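PDB 6FRL: tryptophan halogenase superfamily, which is a flavin-dependent halogenase that prefers bromination over chlorination, probably acting on aromatic substrates with the help of reduced flavin. Local coordinates for residues R193-R198 with G202-L207; A206-L209 with R213-E216; L229-A234 with C337-L342. All coordinates share one frame; numbering follows the deposited sequence.

Contact 1: residues R193-R198 with G202-L207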
ATOM      1  N   ARG B 193      37.360  -4.836  22.168  1.00 53.73           N
ATOM      2  CA  ARG B 193      37.489  -5.555  23.456  1.00 54.79           C
ATOM      3  C   ARG B 193      36.172  -5.537  24.232  1.00 49.58           C
ATOM      4  O   ARG B 193      35.781  -6.550  24.806  1.00 41.55           O
ATOM      5  CB  ARG B 193      38.584  -4.920  24.330  1.00 63.96           C
ATOM      6  CG  ARG B 193      38.946  -5.687  25.613  1.00 64.82           C
ATOM      7  CD  ARG B 193      39.721  -4.790  26.592  1.00 68.49           C
ATOM      8  NE  ARG B 193      41.019  -4.323  26.070  1.00 69.73           N
ATOM      9  CZ  ARG B 193      41.610  -3.156  26.366  1.00 65.18           C
ATOM     10  NH1 ARG B 193      41.061  -2.271  27.204  1.00 59.52           N
ATOM     11  NH2 ARG B 193      42.787  -2.866  25.826  1.00 63.56           N
ATOM     12  N   SER B 194      35.520  -4.373  24.245  1.00 46.22           N
ATOM     13  CA  SER B 194      34.313  -4.135  25.021  1.00 45.96           C
ATOM     14  C   SER B 194      33.435  -2.981  24.484  1.00 45.56           C
ATOM     15  O   SER B 194      33.905  -2.063  23.802  1.00 39.01           O
ATOM     16  CB  SER B 194      34.681  -3.827  26.478  1.00 45.98           C
ATOM     17  OG  SER B 194      35.393  -2.600  26.601  1.00 46.54           O
ATOM     18  N   VAL B 195      32.164  -3.032  24.873  1.00 43.83           N
ATOM     19  CA  VAL B 195      31.201  -1.962  24.655  1.00 43.36           C
ATOM     20  C   VAL B 195      30.893  -1.300  25.993  1.00 41.99           C
ATOM     21  O   VAL B 195      30.541  -1.983  26.938  1.00 50.39           O
ATOM     22  CB  VAL B 195      29.889  -2.519  24.056  1.00 42.51           C
ATOM     23  CG1 VAL B 195      28.960  -1.376  23.673  1.00 42.73           C
ATOM     24  CG2 VAL B 195      30.197  -3.360  22.828  1.00 46.85           C
ATOM     25  N   GLU B 196      30.986   0.021  26.041  1.00 39.48           N
ATOM     26  CA  GLU B 196      30.793   0.813  27.234  1.00 40.59           C
ATOM     27  C   GLU B 196      29.452   1.553  27.184  1.00 45.26           C
ATOM     28  O   GLU B 196      29.141   2.240  26.195  1.00 44.22           O
ATOM     29  CB  GLU B 196      31.919   1.860  27.399  1.00 42.28           C
ATOM     30  CG  GLU B 196      33.344   1.396  27.055  1.00 43.18           C
ATOM     31  CD  GLU B 196      33.785   0.134  27.757  1.00 41.76           C
ATOM     32  OE1 GLU B 196      33.326  -0.088  28.900  1.00 46.98           O
ATOM     33  OE2 GLU B 196      34.584  -0.641  27.173  1.00 39.84           O
ATOM     34  N   LEU B 197      28.686   1.429  28.273  1.00 45.63           N
ATOM     35  CA  LEU B 197      27.342   1.975  28.358  1.00 45.63           C
ATOM     36  C   LEU B 197      27.339   3.158  29.312  1.00 47.39           C
ATOM     37  O   LEU B 197      28.070   3.173  30.270  1.00 51.86           O
ATOM     38  CB  LEU B 197      26.352   0.904  28.813  1.00 45.66           C
ATOM     39  CG  LEU B 197      26.428  -0.427  28.056  1.00 47.11           C
ATOM     40  CD1 LEU B 197      25.553  -1.489  28.702  1.00 47.49           C
ATOM     41  CD2 LEU B 197      26.070  -0.232  26.585  1.00 48.64           C
ATOM     42  N   ARG B 198      26.526   4.156  29.012  1.00 51.52           N
ATOM     43  CA  ARG B 198      26.547   5.402  29.722  1.00 51.06           C
ATOM     44  C   ARG B 198      25.593   5.330  30.949  1.00 59.47           C
ATOM     45  O   ARG B 198      24.523   4.700  30.886  1.00 60.27           O
ATOM     46  CB  ARG B 198      26.335   6.557  28.748  1.00 52.34           C
ATOM     47  CG  ARG B 198      25.024   7.272  28.722  1.00 52.71           C
ATOM     48  CD  ARG B 198      25.079   8.211  27.491  1.00 56.65           C
ATOM     49  NE  ARG B 198      23.777   8.791  27.161  1.00 59.61           N
ATOM     50  CZ  ARG B 198      23.348   9.199  25.961  1.00 57.71           C
ATOM     51  NH1 ARG B 198      22.110   9.679  25.859  1.00 54.00           N
ATOM     52  NH2 ARG B 198      24.119   9.125  24.876  1.00 58.94           N
ATOM     53  N   GLY B 202      21.912   4.055  30.223  1.00 43.94           N
ATOM     54  CA  GLY B 202      22.310   2.788  29.631  1.00 42.24           C
ATOM     55  C   GLY B 202      22.508   2.800  28.101  1.00 40.34           C
ATOM     56  O   GLY B 202      22.619   1.736  27.485  1.00 39.03           O
ATOM     57  N   PHE B 203      22.561   3.992  27.489  1.00 37.40           N
ATOM     58  CA  PHE B 203      22.801   4.126  26.048  1.00 40.34           C
ATOM     59  C   PHE B 203      24.246   3.728  25.783  1.00 39.87           C
ATOM     60  O   PHE B 203      25.047   3.692  26.719  1.00 39.92           O
ATOM     61  CB  PHE B 203      22.544   5.564  25.551  1.00 39.22           C
ATOM     62  CG  PHE B 203      21.096   5.862  25.213  1.00 40.75           C
ATOM     63  CD1 PHE B 203      20.037   5.422  26.013  1.00 43.92           C
ATOM     64  CD2 PHE B 203      20.790   6.655  24.120  1.00 46.02           C
ATOM     65  CE1 PHE B 203      18.709   5.758  25.715  1.00 44.27           C
ATOM     66  CE2 PHE B 203      19.468   6.987  23.818  1.00 45.20           C
ATOM     67  CZ  PHE B 203      18.424   6.537  24.611  1.00 44.29           C
ATOM     68  N   VAL B 204      24.586   3.402  24.534  1.00 40.59           N
ATOM     69  CA  VAL B 204      25.976   3.058  24.193  1.00 39.81           C
ATOM     70  C   VAL B 204      26.802   4.367  24.147  1.00 42.41           C
ATOM     71  O   VAL B 204      26.414   5.313  23.456  1.00 37.26           O
ATOM     72  CB  VAL B 204      26.075   2.325  22.844  1.00 39.50           C
ATOM     73  CG1 VAL B 204      27.525   2.043  22.489  1.00 40.16           C
ATOM     74  CG2 VAL B 204      25.314   1.015  22.886  1.00 39.55           C
ATOM     75  N   ARG B 205      27.895   4.422  24.928  1.00 45.66           N
ATOM     76  CA  ARG B 205      28.809   5.585  24.959  1.00 47.11           C
ATOM     77  C   ARG B 205      29.921   5.420  23.926  1.00 41.35           C
ATOM     78  O   ARG B 205      30.190   6.336  23.139  1.00 37.22           O
ATOM     79  CB  ARG B 205      29.407   5.803  26.372  1.00 51.84           C
ATOM     80  CG  ARG B 205      30.141   7.155  26.582  1.00 52.57           C
ATOM     81  CD  ARG B 205      30.806   7.307  27.969  1.00 51.70           C
ATOM     82  NE  ARG B 205      31.771   6.228  28.238  1.00 52.39           N
ATOM     83  CZ  ARG B 205      32.990   6.100  27.686  1.00 57.11           C
ATOM     84  NH1 ARG B 205      33.739   5.036  27.982  1.00 55.06           N
ATOM     85  NH2 ARG B 205      33.452   6.992  26.797  1.00 59.20           N
ATOM     86  N   ALA B 206      30.568   4.260  23.920  1.00 37.64           N
ATOM     87  CA  ALA B 206      31.770   4.081  23.083  1.00 37.14           C
ATOM     88  C   ALA B 206      32.188   2.649  22.968  1.00 36.70           C
ATOM     89  O   ALA B 206      31.800   1.829  23.804  1.00 39.19           O
ATOM     90  CB  ALA B 206      32.930   4.881  23.650  1.00 39.13           C
ATOM     91  N   LEU B 207      32.982   2.355  21.938  1.00 37.62           N
ATOM     92  CA  LEU B 207      33.663   1.065  21.827  1.00 41.86           C
ATOM     93  C   LEU B 207      35.077   1.193  22.384  1.00 44.35           C
ATOM     94  O   LEU B 207      35.735   2.205  22.159  1.00 42.68           O
ATOM     95  CB  LEU B 207      33.780   0.619  20.374  1.00 40.98           C
ATOM     96  CG  LEU B 207      32.568   0.608  19.475  1.00 40.47           C
ATOM     97  CD1 LEU B 207      32.980   0.162  18.087  1.00 40.09           C
ATOM     98  CD2 LEU B 207      31.519  -0.328  20.021  1.00 41.41           C
TER

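Contact 2: residues A206-L209 with R213-E216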
ATOM      1  N   ALA B 206      30.568   4.260  23.920  1.00 37.64           N
ATOM      2  CA  ALA B 206      31.770   4.081  23.083  1.00 37.14           C
ATOM      3  C   ALA B 206      32.188   2.649  22.968  1.00 36.70           C
ATOM      4  O   ALA B 206      31.800   1.829  23.804  1.00 39.19           O
ATOM      5  CB  ALA B 206      32.930   4.881  23.650  1.00 39.13           C
ATOM      6  N   LEU B 207      32.982   2.355  21.938  1.00 37.62           N
ATOM      7  CA  LEU B 207      33.663   1.065  21.827  1.00 41.86           C
ATOM      8  C   LEU B 207      35.077   1.193  22.384  1.00 44.35           C
ATOM      9  O   LEU B 207      35.735   2.205  22.159  1.00 42.68           O
ATOM     10  CB  LEU B 207      33.780   0.619  20.374  1.00 40.98           C
ATOM     11  CG  LEU B 207      32.568   0.608  19.475  1.00 40.47           C
ATOM     12  CD1 LEU B 207      32.980   0.162  18.087  1.00 40.09           C
ATOM     13  CD2 LEU B 207      31.519  -0.328  20.021  1.00 41.41           C
ATOM     14  N   THR B 208      35.536   0.161  23.089  1.00 48.15           N
ATOM     15  CA  THR B 208      36.908   0.091  23.574  1.00 48.19           C
ATOM     16  C   THR B 208      37.644  -0.932  22.728  1.00 47.24           C
ATOM     17  O   THR B 208      37.274  -2.119  22.696  1.00 43.58           O
ATOM     18  CB  THR B 208      36.980  -0.265  25.085  1.00 53.32           C
ATOM     19  OG1 THR B 208      36.468   0.828  25.874  1.00 54.02           O
ATOM     20  CG2 THR B 208      38.428  -0.581  25.535  1.00 53.18           C
ATOM     21  N   LEU B 209      38.695  -0.477  22.044  1.00 50.69           N
ATOM     22  CA  LEU B 209      39.468  -1.356  21.152  1.00 51.37           C
ATOM     23  C   LEU B 209      40.476  -2.199  21.939  1.00 51.06           C
ATOM     24  O   LEU B 209      40.713  -1.931  23.114  1.00 46.96           O
ATOM     25  CB  LEU B 209      40.175  -0.516  20.090  1.00 50.99           C
ATOM     26  CG  LEU B 209      39.310   0.489  19.322  1.00 54.43           C
ATOM     27  CD1 LEU B 209      40.077   1.141  18.175  1.00 52.58           C
ATOM     28  CD2 LEU B 209      38.049  -0.187  18.781  1.00 54.36           C
ATOM     29  N   ARG B 213      42.144   2.331  22.705  1.00 48.95           N
ATOM     30  CA  ARG B 213      41.456   3.488  22.140  1.00 50.64           C
ATOM     31  C   ARG B 213      39.950   3.352  22.344  1.00 49.33           C
ATOM     32  O   ARG B 213      39.392   2.240  22.374  1.00 49.17           O
ATOM     33  CB  ARG B 213      41.755   3.665  20.638  1.00 56.99           C
ATOM     34  CG  ARG B 213      43.118   4.271  20.296  1.00 60.82           C
ATOM     35  CD  ARG B 213      43.284   4.424  18.792  1.00 61.53           C
ATOM     36  NE  ARG B 213      43.473   3.119  18.134  1.00 62.74           N
ATOM     37  CZ  ARG B 213      43.182   2.850  16.855  1.00 57.44           C
ATOM     38  NH1 ARG B 213      42.694   3.799  16.038  1.00 58.20           N
ATOM     39  NH2 ARG B 213      43.402   1.624  16.374  1.00 49.66           N
ATOM     40  N   GLU B 214      39.307   4.496  22.490  1.00 45.52           N
ATOM     41  CA  GLU B 214      37.873   4.570  22.555  1.00 46.34           C
ATOM     42  C   GLU B 214      37.356   5.156  21.251  1.00 45.77           C
ATOM     43  O   GLU B 214      37.962   6.073  20.722  1.00 44.18           O
ATOM     44  CB  GLU B 214      37.421   5.440  23.735  1.00 48.21           C
ATOM     45  CG  GLU B 214      37.638   4.772  25.107  1.00 47.79           C
ATOM     46  CD  GLU B 214      36.869   5.381  26.247  1.00 43.76           C
ATOM     47  OE1 GLU B 214      36.330   6.492  26.124  1.00 42.99           O
ATOM     48  OE2 GLU B 214      36.793   4.716  27.291  1.00 42.32           O
ATOM     49  N   VAL B 215      36.241   4.610  20.745  1.00 44.64           N
ATOM     50  CA  VAL B 215      35.512   5.172  19.602  1.00 41.30           C
ATOM     51  C   VAL B 215      34.128   5.531  20.097  1.00 41.89           C
ATOM     52  O   VAL B 215      33.297   4.658  20.397  1.00 45.39           O
ATOM     53  CB  VAL B 215      35.394   4.178  18.434  1.00 41.61           C
ATOM     54  CG1 VAL B 215      34.777   4.871  17.222  1.00 39.65           C
ATOM     55  CG2 VAL B 215      36.763   3.563  18.114  1.00 41.45           C
ATOM     56  N   GLU B 216      33.906   6.829  20.212  1.00 40.00           N
ATOM     57  CA  GLU B 216      32.678   7.395  20.696  1.00 38.55           C
ATOM     58  C   GLU B 216      31.754   7.627  19.534  1.00 35.68           C
ATOM     59  O   GLU B 216      32.225   7.864  18.406  1.00 34.37           O
ATOM     60  CB  GLU B 216      32.937   8.757  21.341  1.00 44.55           C
ATOM     61  CG  GLU B 216      33.885   8.777  22.544  1.00 48.54           C
ATOM     62  CD  GLU B 216      34.065  10.172  23.101  1.00 50.52           C
ATOM     63  OE1 GLU B 216      34.286  11.115  22.301  1.00 54.52           O
ATOM     64  OE2 GLU B 216      33.972  10.320  24.335  1.00 52.58           O
TER

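Contact 3: residues L229-A234 with C337-L342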
ATOM      1  N   LEU B 229      26.718  -7.970  18.620  1.00 39.01           N
ATOM      2  CA  LEU B 229      27.660  -7.471  19.640  1.00 37.35           C
ATOM      3  C   LEU B 229      27.098  -6.327  20.450  1.00 34.61           C
ATOM      4  O   LEU B 229      27.387  -6.214  21.644  1.00 32.69           O
ATOM      5  CB  LEU B 229      28.962  -6.976  18.972  1.00 41.56           C
ATOM      6  CG  LEU B 229      30.217  -6.987  19.842  1.00 47.78           C
ATOM      7  CD1 LEU B 229      30.847  -8.356  19.642  1.00 49.61           C
ATOM      8  CD2 LEU B 229      31.228  -5.895  19.517  1.00 48.79           C
ATOM      9  N   VAL B 230      26.351  -5.441  19.797  1.00 33.11           N
ATOM     10  CA  VAL B 230      25.770  -4.306  20.498  1.00 34.94           C
ATOM     11  C   VAL B 230      24.282  -4.529  20.809  1.00 36.60           C
ATOM     12  O   VAL B 230      23.867  -4.384  21.949  1.00 36.86           O
ATOM     13  CB  VAL B 230      25.967  -2.993  19.726  1.00 38.26           C
ATOM     14  CG1 VAL B 230      25.636  -1.782  20.609  1.00 36.31           C
ATOM     15  CG2 VAL B 230      27.397  -2.889  19.231  1.00 38.93           C
ATOM     16  N   ILE B 231      23.484  -4.880  19.802  1.00 34.36           N
ATOM     17  CA  ILE B 231      22.037  -5.052  19.993  1.00 30.19           C
ATOM     18  C   ILE B 231      21.755  -6.201  20.973  1.00 30.49           C
ATOM     19  O   ILE B 231      20.850  -6.100  21.798  1.00 31.32           O
ATOM     20  CB  ILE B 231      21.287  -5.253  18.627  1.00 26.48           C
ATOM     21  CG1 ILE B 231      19.773  -4.998  18.753  1.00 24.67           C
ATOM     22  CG2 ILE B 231      21.554  -6.618  18.032  1.00 23.77           C
ATOM     23  CD1 ILE B 231      19.379  -3.554  19.016  1.00 24.29           C
ATOM     24  N   GLY B 232      22.565  -7.259  20.911  1.00 31.38           N
ATOM     25  CA  GLY B 232      22.332  -8.490  21.684  1.00 32.90           C
ATOM     26  C   GLY B 232      23.124  -8.594  22.969  1.00 34.00           C
ATOM     27  O   GLY B 232      22.523  -8.667  24.026  1.00 39.62           O
ATOM     28  N   GLU B 233      24.461  -8.602  22.869  1.00 36.45           N
ATOM     29  CA  GLU B 233      25.369  -8.809  24.016  1.00 38.12           C
ATOM     30  C   GLU B 233      25.400  -7.596  24.922  1.00 36.72           C
ATOM     31  O   GLU B 233      25.175  -7.712  26.100  1.00 37.16           O
ATOM     32  CB  GLU B 233      26.797  -9.162  23.580  1.00 41.12           C
ATOM     33  CG  GLU B 233      26.977 -10.575  23.010  1.00 47.14           C
ATOM     34  CD  GLU B 233      28.426 -10.861  22.530  1.00 57.36           C
ATOM     35  OE1 GLU B 233      29.294  -9.943  22.474  1.00 64.06           O
ATOM     36  OE2 GLU B 233      28.715 -12.027  22.187  1.00 57.49           O
ATOM     37  N   ALA B 234      25.641  -6.427  24.367  1.00 36.33           N
ATOM     38  CA  ALA B 234      25.689  -5.198  25.164  1.00 33.72           C
ATOM     39  C   ALA B 234      24.333  -4.751  25.715  1.00 35.67           C
ATOM     40  O   ALA B 234      24.231  -4.420  26.898  1.00 41.57           O
ATOM     41  CB  ALA B 234      26.313  -4.063  24.344  1.00 34.83           C
ATOM     42  N   CYS B 337      21.102   2.104  19.308  1.00 28.80           N
ATOM     43  CA  CYS B 337      21.647   1.094  18.429  1.00 27.58           C
ATOM     44  C   CYS B 337      20.571   0.609  17.471  1.00 26.56           C
ATOM     45  O   CYS B 337      19.508   0.182  17.912  1.00 23.50           O
ATOM     46  CB  CYS B 337      22.148  -0.065  19.249  1.00 27.39           C
ATOM     47  SG  CYS B 337      22.916  -1.319  18.238  1.00 28.64           S
ATOM     48  N   VAL B 338      20.862   0.671  16.166  1.00 28.03           N
ATOM     49  CA  VAL B 338      20.011   0.090  15.110  1.00 27.59           C
ATOM     50  C   VAL B 338      20.757  -1.091  14.571  1.00 26.58           C
ATOM     51  O   VAL B 338      21.938  -0.955  14.239  1.00 27.28           O
ATOM     52  CB  VAL B 338      19.799   1.054  13.936  1.00 28.83           C
ATOM     53  CG1 VAL B 338      18.863   0.461  12.903  1.00 29.98           C
ATOM     54  CG2 VAL B 338      19.238   2.354  14.449  1.00 31.92           C
ATOM     55  N   ALA B 339      20.078  -2.236  14.452  1.00 25.42           N
ATOM     56  CA  ALA B 339      20.711  -3.429  13.906  1.00 24.45           C
ATOM     57  C   ALA B 339      20.390  -3.593  12.419  1.00 24.84           C
ATOM     58  O   ALA B 339      19.211  -3.603  12.036  1.00 29.37           O
ATOM     59  CB  ALA B 339      20.249  -4.634  14.684  1.00 23.82           C
ATOM     60  N   ILE B 340      21.426  -3.747  11.592  1.00 24.71           N
ATOM     61  CA  ILE B 340      21.280  -3.940  10.130  1.00 24.37           C
ATOM     62  C   ILE B 340      21.962  -5.238   9.657  1.00 23.47           C
ATOM     63  O   ILE B 340      23.120  -5.483  10.002  1.00 25.08           O
ATOM     64  CB  ILE B 340      21.901  -2.748   9.361  1.00 25.35           C
ATOM     65  CG1 ILE B 340      21.252  -1.410   9.760  1.00 26.52           C
ATOM     66  CG2 ILE B 340      21.814  -2.940   7.839  1.00 25.48           C
ATOM     67  CD1 ILE B 340      19.843  -1.209   9.237  1.00 27.42           C
ATOM     68  N   GLY B 341      21.271  -6.028   8.827  1.00 22.40           N
ATOM     69  CA  GLY B 341      21.784  -7.333   8.377  1.00 24.34           C
ATOM     70  C   GLY B 341      21.556  -8.455   9.394  1.00 25.76           C
ATOM     71  O   GLY B 341      20.601  -8.390  10.153  1.00 25.58           O
ATOM     72  N   LEU B 342      22.459  -9.448   9.434  1.00 28.99           N
ATOM     73  CA  LEU B 342      22.337 -10.666  10.281  1.00 28.40           C
ATOM     74  C   LEU B 342      22.132 -10.441  11.781  1.00 31.05           C
ATOM     75  O   LEU B 342      21.467 -11.259  12.447  1.00 33.93           O
ATOM     76  CB  LEU B 342      23.514 -11.614  10.105  1.00 28.31           C
ATOM     77  CG  LEU B 342      23.770 -12.401   8.824  1.00 28.13           C
ATOM     78  CD1 LEU B 342      24.979 -13.348   8.978  1.00 25.45           C
ATOM     79  CD2 LEU B 342      22.532 -13.187   8.480  1.00 28.83           C
TER

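Contact 1: residues R193-R198 with G202-L207
Glu196 is paired through its backbone with Arg205 and Ala206 on the neighbouring antiparallel strand. Glu196 N gives a nearly straight bond to Ala206 O (3.0 Å). Glu196 O takes two donors, Arg205 N at 2.8 Å and, weakly, Ala206 N at 3.4 Å. Two residues thus face one, a classic beta bulge. Nearer the turn, Arg198 N bonds to Phe203 O at 2.8 Å, and Gly202 N bonds back to Arg198 O.

The apolar contacts centre on Val204, which uses both methyls. Its CG1 meets Val195 CG1 at 3.9 Å, and its CG2 meets Leu197 CD2 at 4.0 Å.

Both arginines lay their guanidinium groups against carbon atoms. Arg198 and Phe203 run side by side in the same direction. Phe203 CB lies over the centre of one face of the Arg198 guanidinium, 3.7 Å from CZ, and the ring plane is turned 27° from the guanidinium. Arg198 NH1 also forms a salt bridge with Asp201. With an alanine for Arg198, Asp201 would probably lose its charge partner and Phe203 CB the flat group beside it. Glu196 crosses Arg205 at an angle, CB and CG against Arg205 NH1 (CB at 3.7 Å). Their charged ends go to other partners, Thr208 for Glu196 and Glu214 for Arg205.

The whole is a bulged beta hairpin. It belongs to the three-stranded antiparallel meander typical of Rossmann-type flavoprotein domains.

Contact 2: residues A206-L209 with R213-E216
Leu207 and Val215 form the hydrogen-bonded pair at the middle of two antiparallel strands, whose axes run at 162°. Leu207 N bonds to Val215 O, and Val215 N bonds to Leu207 O, both at 2.8 Å. A third bond, Leu209 N to Arg213 O, is almost perfectly straight. Between these bonds Glu214 CA comes to 3.2 Å from Leu207 O, a CA-H...O contact. Ala206 lies beside Glu216, with its CB 3.3 Å from Val215 O.

Leu209 makes the main side-chain contacts. Its CG stands beside its backbone N (chi1 -51°), and the two methyls part from there. CD1 sits over the centre of one face of the Arg213 guanidinium, 3.8 Å from CZ. CD2 meets Val215 CG2 at 4.0 Å, the two chains crossing at a slant. Arg213 itself forms a salt bridge with Asp211. On the face of Ala206 and Thr208, Glu214 CG and OE2 only come near Thr208 OG1, at 4.2 Å; the carboxylate turns to Arg205 and the hydroxyl to Glu196.

The Leu207 and Val215 face is turned to the Rossmann-type sheet. Leu207 packs on Val15 and Val17 of strand 13-17, and Val215 on Val15. Ile188 of strand 186-189 meets Leu209, Arg213 and Val215.

Contact 3: residues L229-A234 with C337-L342
Cys337 holds SG anti to its backbone N (chi1 -177°), and Val230 holds CG1 the same way (chi1 -167°), and these two atoms meet. Ile231 also sends CG1 anti to its nitrogen, which leaves CG2 between the backbone N and the carbonyl carbon, the crowded position. This is a short helix packed on a strand of the Rossmann-type sheet that probably binds the flavin. Helix 229-234 and strand 337-339 run at 108° to each other, with their axes 8.2 Å apart at the closest. No hydrogen bond joins them. The contact is apolar and all four touching residues are buried.

Ile231 spans two residues of the strand. Its CB, CG1 and CG2 all rest against the methyl of Ala339, with CG2 4.1 Å from Ala339 CB. Its CD1 reaches Cys337, 3.9 Å from Cys337 O and 4.3 Å from Cys337 SG. Val338, between them in the strand, points away from the helix and packs on Trp333.

The helix has a wide pi-type turn, closed by Ala234 N to Leu229 O at 3.2 Å. Its first turn is tied to the sheet through Asp222 OD2, which accepts bonds from Val230 N and Ile231 N. Asp222 ends strand 219-222, the parallel neighbour of strand 337-339. Its backbone bonds to those of Val338 and Ile340, so Asp222 joins the strand through main-chain atoms and the helix through its carboxylate. Val237 and Ala334 add further cover to Ile231. The closest approach across the contact is at sulfur: Val230 CG1 lies 3.6 Å from Cys337 SG.

Contacts 1 and 2 are successive hairpins of one three-stranded meander. They share strand 204-209, Ala206 and Leu207, and a side-chain bond between Glu196 and Thr208 ties them on one face. Both are only partly buried and lie far from the centre of the chain, about 33 and 34 Å. Backbone bonds and charged side chains do much of the work there. Contact 3 is about 21 Å from that centre, wholly buried, and made of apolar packing, with no hydrogen bond across it. It touches contact 1 where Val204 meets Val230 and Val195 meets Ala234, placing helix 229-234 between the meander and strand 337-339. Contact 2 does not touch contact 3.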